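Local coordinates for protein tRNA (guanine-N(1)-)-methyltransferase (Aquifex aeolicus, PDB 1OY5) that probably transfers a methyl group from S-adenosyl-L-methionine to N1 of guanosine-37 in various tRNAs, working as a homodimer, at residues I41-F46 against A73-V77; V101-S105 against A152-L157. All blocks are in the same frame, centred on the assembly; numbering follows the deposited sequence.

Contact 1: residues I41-F46 against A73-V77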
loop_
_atom_site.group_PDB
_atom_site.type_symbol
_atom_site.label_atom_id
_atom_site.label_comp_id
_atom_site.label_asym_id
_atom_site.label_seq_id
_atom_site.Cartn_x
_atom_site.Cartn_y
_atom_site.Cartn_z
ATOM N N ILE A 41 -1.796 -15.391 -9.887
ATOM C CA ILE A 41 -1.467 -16.821 -9.913
ATOM C C ILE A 41 -1.777 -17.334 -8.521
ATOM O O ILE A 41 -1.196 -16.931 -7.536
ATOM C CB ILE A 41 0.029 -17.066 -10.279
ATOM C CG1 ILE A 41 0.468 -16.263 -11.502
ATOM C CG2 ILE A 41 0.257 -18.513 -10.530
ATOM C CD1 ILE A 41 -0.040 -16.791 -12.826
ATOM N N ASP A 42 -2.769 -18.185 -8.466
ATOM C CA ASP A 42 -3.221 -18.810 -7.257
ATOM C C ASP A 42 -2.248 -19.871 -6.735
ATOM O O ASP A 42 -2.093 -20.948 -7.360
ATOM C CB ASP A 42 -4.509 -19.472 -7.550
ATOM C CG ASP A 42 -5.304 -19.698 -6.353
ATOM O OD1 ASP A 42 -6.541 -19.809 -6.576
ATOM O OD2 ASP A 42 -4.814 -19.778 -5.190
ATOM N N LEU A 43 -1.613 -19.556 -5.598
ATOM C CA LEU A 43 -0.619 -20.472 -4.996
ATOM C C LEU A 43 -1.159 -21.867 -4.731
ATOM O O LEU A 43 -0.456 -22.863 -4.897
ATOM C CB LEU A 43 -0.062 -19.957 -3.683
ATOM C CG LEU A 43 1.312 -19.351 -3.806
ATOM C CD1 LEU A 43 1.707 -18.811 -2.436
ATOM C CD2 LEU A 43 2.340 -20.377 -4.307
ATOM N N ARG A 44 -2.405 -21.895 -4.317
ATOM C CA ARG A 44 -3.061 -23.118 -4.041
ATOM C C ARG A 44 -3.133 -24.070 -5.241
ATOM O O ARG A 44 -2.997 -25.269 -5.041
ATOM C CB ARG A 44 -4.434 -22.824 -3.449
ATOM C CG ARG A 44 -4.328 -22.060 -2.117
ATOM C CD ARG A 44 -5.577 -21.287 -1.711
ATOM N NE ARG A 44 -6.030 -20.353 -2.764
ATOM C CZ ARG A 44 -7.294 -19.978 -2.885
ATOM N NH1 ARG A 44 -8.217 -20.409 -2.004
ATOM N NH2 ARG A 44 -7.658 -19.184 -3.867
ATOM N N GLU A 45 -3.276 -23.552 -6.467
ATOM C CA GLU A 45 -3.405 -24.408 -7.643
ATOM C C GLU A 45 -2.085 -24.982 -7.981
ATOM O O GLU A 45 -1.999 -25.844 -8.841
ATOM C CB GLU A 45 -3.918 -23.709 -8.890
ATOM C CG GLU A 45 -5.050 -22.767 -8.697
ATOM C CD GLU A 45 -6.396 -23.406 -8.806
ATOM O OE1 GLU A 45 -6.786 -24.253 -7.960
ATOM O OE2 GLU A 45 -7.121 -23.005 -9.739
ATOM N N PHE A 46 -1.040 -24.514 -7.324
ATOM C CA PHE A 46 0.295 -25.031 -7.596
ATOM C C PHE A 46 0.882 -25.761 -6.449
ATOM O O PHE A 46 2.043 -26.062 -6.500
ATOM C CB PHE A 46 1.251 -23.916 -7.976
ATOM C CG PHE A 46 1.027 -23.389 -9.338
ATOM C CD1 PHE A 46 1.688 -23.939 -10.411
ATOM C CD2 PHE A 46 0.134 -22.351 -9.551
ATOM C CE1 PHE A 46 1.475 -23.483 -11.704
ATOM C CE2 PHE A 46 -0.099 -21.865 -10.851
ATOM C CZ PHE A 46 0.593 -22.463 -11.938
ATOM N N ALA A 73 5.055 -22.502 -9.265
ATOM C CA ALA A 73 4.455 -21.370 -9.939
ATOM C C ALA A 73 5.479 -20.628 -10.830
ATOM O O ALA A 73 5.164 -20.213 -11.959
ATOM C CB ALA A 73 3.866 -20.431 -8.933
ATOM N N TYR A 74 6.682 -20.435 -10.278
ATOM C CA TYR A 74 7.794 -19.816 -10.976
ATOM C C TYR A 74 8.073 -20.598 -12.264
ATOM O O TYR A 74 8.080 -20.015 -13.357
ATOM C CB TYR A 74 9.018 -19.772 -10.046
ATOM C CG TYR A 74 10.315 -19.280 -10.674
ATOM C CD1 TYR A 74 11.303 -20.178 -11.045
ATOM C CD2 TYR A 74 10.552 -17.942 -10.871
ATOM C CE1 TYR A 74 12.490 -19.768 -11.610
ATOM C CE2 TYR A 74 11.747 -17.503 -11.438
ATOM C CZ TYR A 74 12.707 -18.443 -11.808
ATOM O OH TYR A 74 13.875 -18.086 -12.401
ATOM N N ASP A 75 8.270 -21.914 -12.125
ATOM C CA ASP A 75 8.519 -22.794 -13.250
ATOM C C ASP A 75 7.475 -22.610 -14.328
ATOM O O ASP A 75 7.813 -22.434 -15.490
ATOM C CB ASP A 75 8.545 -24.268 -12.824
ATOM C CG ASP A 75 9.787 -24.625 -12.026
ATOM O OD1 ASP A 75 9.876 -25.763 -11.506
ATOM O OD2 ASP A 75 10.731 -23.828 -11.848
ATOM N N TYR A 76 6.212 -22.644 -13.949
ATOM C CA TYR A 76 5.109 -22.463 -14.888
ATOM C C TYR A 76 5.266 -21.146 -15.648
ATOM O O TYR A 76 5.201 -21.135 -16.864
ATOM C CB TYR A 76 3.769 -22.534 -14.130
ATOM C CG TYR A 76 2.551 -22.000 -14.848
ATOM C CD1 TYR A 76 2.193 -20.670 -14.739
ATOM C CD2 TYR A 76 1.724 -22.837 -15.564
ATOM C CE1 TYR A 76 1.060 -20.186 -15.349
ATOM C CE2 TYR A 76 0.605 -22.374 -16.181
ATOM C CZ TYR A 76 0.266 -21.028 -16.073
ATOM O OH TYR A 76 -0.873 -20.496 -16.703
ATOM N N VAL A 77 5.544 -20.062 -14.944
ATOM C CA VAL A 77 5.707 -18.747 -15.575
ATOM C C VAL A 77 6.843 -18.777 -16.597
ATOM O O VAL A 77 6.687 -18.311 -17.749
ATOM C CB VAL A 77 5.981 -17.638 -14.530
ATOM C CG1 VAL A 77 6.129 -16.302 -15.187
ATOM C CG2 VAL A 77 4.849 -17.574 -13.483
#

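Contact 2: residues V101-S105 against A152-L157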
loop_
_atom_site.group_PDB
_atom_site.type_symbol
_atom_site.label_atom_id
_atom_site.label_comp_id
_atom_site.label_asym_id
_atom_site.label_seq_id
_atom_site.Cartn_x
_atom_site.Cartn_y
_atom_site.Cartn_z
ATOM N N VAL A 101 10.080 2.264 -9.429
ATOM C CA VAL A 101 8.900 2.270 -10.268
ATOM C C VAL A 101 9.352 2.413 -11.716
ATOM O O VAL A 101 8.926 1.679 -12.590
ATOM C CB VAL A 101 7.912 3.411 -9.912
ATOM C CG1 VAL A 101 6.774 3.442 -10.908
ATOM C CG2 VAL A 101 7.366 3.247 -8.522
ATOM N N ASN A 102 10.229 3.365 -11.972
ATOM C CA ASN A 102 10.709 3.598 -13.338
ATOM C C ASN A 102 11.530 2.448 -13.916
ATOM O O ASN A 102 11.301 2.037 -15.044
ATOM C CB ASN A 102 11.500 4.890 -13.388
ATOM C CG ASN A 102 10.639 6.101 -13.110
ATOM O OD1 ASN A 102 9.970 6.642 -14.006
ATOM N ND2 ASN A 102 10.633 6.526 -11.848
ATOM N N GLU A 103 12.485 1.950 -13.135
ATOM C CA GLU A 103 13.319 0.812 -13.518
ATOM C C GLU A 103 12.420 -0.371 -13.903
ATOM O O GLU A 103 12.669 -1.061 -14.891
ATOM C CB GLU A 103 14.227 0.378 -12.339
ATOM C CG GLU A 103 15.216 1.428 -11.817
ATOM C CD GLU A 103 15.886 1.020 -10.493
ATOM O OE1 GLU A 103 16.168 -0.190 -10.316
ATOM O OE2 GLU A 103 16.132 1.886 -9.618
ATOM N N LEU A 104 11.382 -0.595 -13.088
ATOM C CA LEU A 104 10.457 -1.704 -13.256
ATOM C C LEU A 104 9.602 -1.540 -14.501
ATOM O O LEU A 104 9.193 -2.532 -15.109
ATOM C CB LEU A 104 9.545 -1.840 -12.009
ATOM C CG LEU A 104 10.153 -2.314 -10.683
ATOM C CD1 LEU A 104 9.156 -2.221 -9.544
ATOM C CD2 LEU A 104 10.632 -3.722 -10.762
ATOM N N SER A 105 9.297 -0.292 -14.843
ATOM C CA SER A 105 8.490 0.031 -16.013
ATOM C C SER A 105 9.241 -0.325 -17.275
ATOM O O SER A 105 8.627 -0.506 -18.319
ATOM C CB SER A 105 8.153 1.525 -16.059
ATOM O OG SER A 105 9.319 2.324 -16.178
ATOM N N ALA A 152 1.775 1.893 -9.520
ATOM C CA ALA A 152 2.819 2.886 -9.750
ATOM C C ALA A 152 3.455 2.751 -11.125
ATOM O O ALA A 152 3.650 3.740 -11.838
ATOM C CB ALA A 152 3.898 2.801 -8.652
ATOM N N VAL A 153 3.803 1.523 -11.458
ATOM C CA VAL A 153 4.424 1.185 -12.717
ATOM C C VAL A 153 3.511 1.481 -13.915
ATOM O O VAL A 153 3.932 2.111 -14.895
ATOM C CB VAL A 153 4.839 -0.283 -12.721
ATOM C CG1 VAL A 153 5.198 -0.710 -14.100
ATOM C CG2 VAL A 153 6.029 -0.491 -11.779
ATOM N N SER A 154 2.254 1.079 -13.797
ATOM C CA SER A 154 1.281 1.237 -14.864
ATOM C C SER A 154 1.060 2.668 -15.207
ATOM O O SER A 154 0.908 2.990 -16.379
ATOM C CB SER A 154 -0.063 0.632 -14.477
ATOM O OG SER A 154 -0.029 -0.788 -14.497
ATOM N N ARG A 155 1.038 3.542 -14.205
ATOM C CA ARG A 155 0.777 4.964 -14.484
ATOM C C ARG A 155 1.939 5.713 -15.160
ATOM O O ARG A 155 1.703 6.722 -15.822
ATOM C CB ARG A 155 0.265 5.725 -13.255
ATOM C CG ARG A 155 1.268 5.874 -12.136
ATOM C CD ARG A 155 0.812 6.813 -11.064
ATOM N NE ARG A 155 0.613 8.164 -11.576
ATOM C CZ ARG A 155 1.592 9.023 -11.828
ATOM N NH1 ARG A 155 2.856 8.681 -11.625
ATOM N NH2 ARG A 155 1.313 10.238 -12.269
ATOM N N VAL A 156 3.173 5.215 -15.042
ATOM C CA VAL A 156 4.307 5.870 -15.716
ATOM C C VAL A 156 4.593 5.201 -17.032
ATOM O O VAL A 156 5.611 5.480 -17.658
ATOM C CB VAL A 156 5.609 5.860 -14.890
ATOM C CG1 VAL A 156 5.427 6.605 -13.590
ATOM C CG2 VAL A 156 6.099 4.461 -14.667
ATOM N N LEU A 157 3.734 4.279 -17.457
ATOM C CA LEU A 157 3.943 3.657 -18.771
ATOM C C LEU A 157 3.463 4.594 -19.867
ATOM O O LEU A 157 2.450 5.250 -19.735
ATOM C CB LEU A 157 3.191 2.341 -18.896
ATOM C CG LEU A 157 3.785 1.156 -18.178
ATOM C CD1 LEU A 157 2.860 -0.039 -18.330
ATOM C CD2 LEU A 157 5.183 0.857 -18.697
#

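Contact 1: residues I41-F46 against A73-V77
The Phe46 ring carries Ala73 over one face and meets Tyr76 at its rim, while the Tyr76 ring receives that rim on one of its own faces. Ala73 CA makes a CH-pi contact 4.0 Å from the centroid of the Phe46 ring, 19° off the ring normal and shifted toward the CD1 side. In the plane of the Phe46 ring, at its edge, lie Asp42 O and Tyr76 CD2. The two aromatics form a T-shaped (edge-to-face) pair, the Phe46 and Tyr76 centroids 5.1 Å apart and the planes at 64°. Phe46 CZ stands off-centre over the Tyr76 ring, 3.5 Å from Tyr76 CG, and Phe46 CE1 also reaches Tyr76 CB. Tyr76 can offer this face because its CG is anti to the backbone N (chi1 164°). Ile41 adds two looser apolar touches: CG2 lies 4.4 Å from Ala73 CB, and CD1 comes obliquely to the Tyr76 ring near CE1. No hydrogen bond joins the segments. The 3-10 turn that delivers Phe46 is tied internally, with Glu45 N bonded to Asp42 O and Phe46 N to Leu43 O. Beside it Arg44 NE forms a salt bridge with Asp42 OD2 at 2.8 Å on the syn lone pair, Asp42 OD2 lying slightly out of the Arg44 guanidinium plane. Across the dimer, Asp75 pairs with Arg189 of the second subunit. Ile41 is backbone-bonded to Val10 and Thr12, and Val77 rests on Met111 of strand 109-114. The contact thus packs helix 67-81 against the end of strand 36-42 and, chiefly, the 3-10 turn that follows it, at the margin of the parallel sheet, as in the layered alpha/beta core of the SPOUT methyltransferase fold.

Contact 2: residues V101-S105 against A152-L157
Val101 overlaps Ala152, its CG2 resting 3.5 Å from Ala152 CB while CG1 leans over the Ala152 carbonyl. This is helix-helix packing in the SPOUT alpha/beta fold: residues 101-105 of helix 98-105 meet the C-terminal end of helix 143-155 and the turn that follows it, with no hydrogen bond between them. Val101 CG1, anti to its own N (chi1 174°), points between Val153 and Val156, approaching Val153 CG2 and standing 4.0 Å from Val156 CG2. Val153 answers with both methyls. Its CG2 touches Leu104 CB at 3.8 Å and also approaches Val101 O, and its CG1 meets Ser105 CA at 3.9 Å; the same side chain also touches Leu6 and Phe8 of strand 6-12, so it is wedged between helix and sheet. Cutting Val153 back to an alanine removes both methyls and would probably leave a gap beside Leu104 CB and Ser105 CA, with helix 98-105 less firmly seated. Past the helix, Val156 N and Leu157 N bond back to Val153 O and Ser154 O, a tighter winding that brings Val156 and Leu157 to the Ser105 side. Phe137 of the second subunit packs on Val101 and Ala152, bringing the dimer interface to this junction. Val156 CG2 lies 3.8 Å from Ser105 CB, and Leu157 CD2 finishes the contact 4.0 Å from that same CB and 3.7 Å from Ser105 O.

In the fold
Contacts 1 and 2 do not touch: their centres are 24 Å apart and their nearest atoms about 14 Å apart. They sit toward different ends of two neighbouring strands. Contact 1 takes in the end of strand 36-42 and bonds to the far part of strand 6-12, whereas residues 152-157 rest on Val36, Leu6 and Phe8 near the starts of these strands. The centre of contact 1 is about 21 Å from the centre of the chain, that of contact 2 about 10 Å. Both reach the second subunit. Neither contains an annotated binding residue; contact 2 only borders Phe137 of the second subunit, which probably helps bind S-adenosyl-L-methionine.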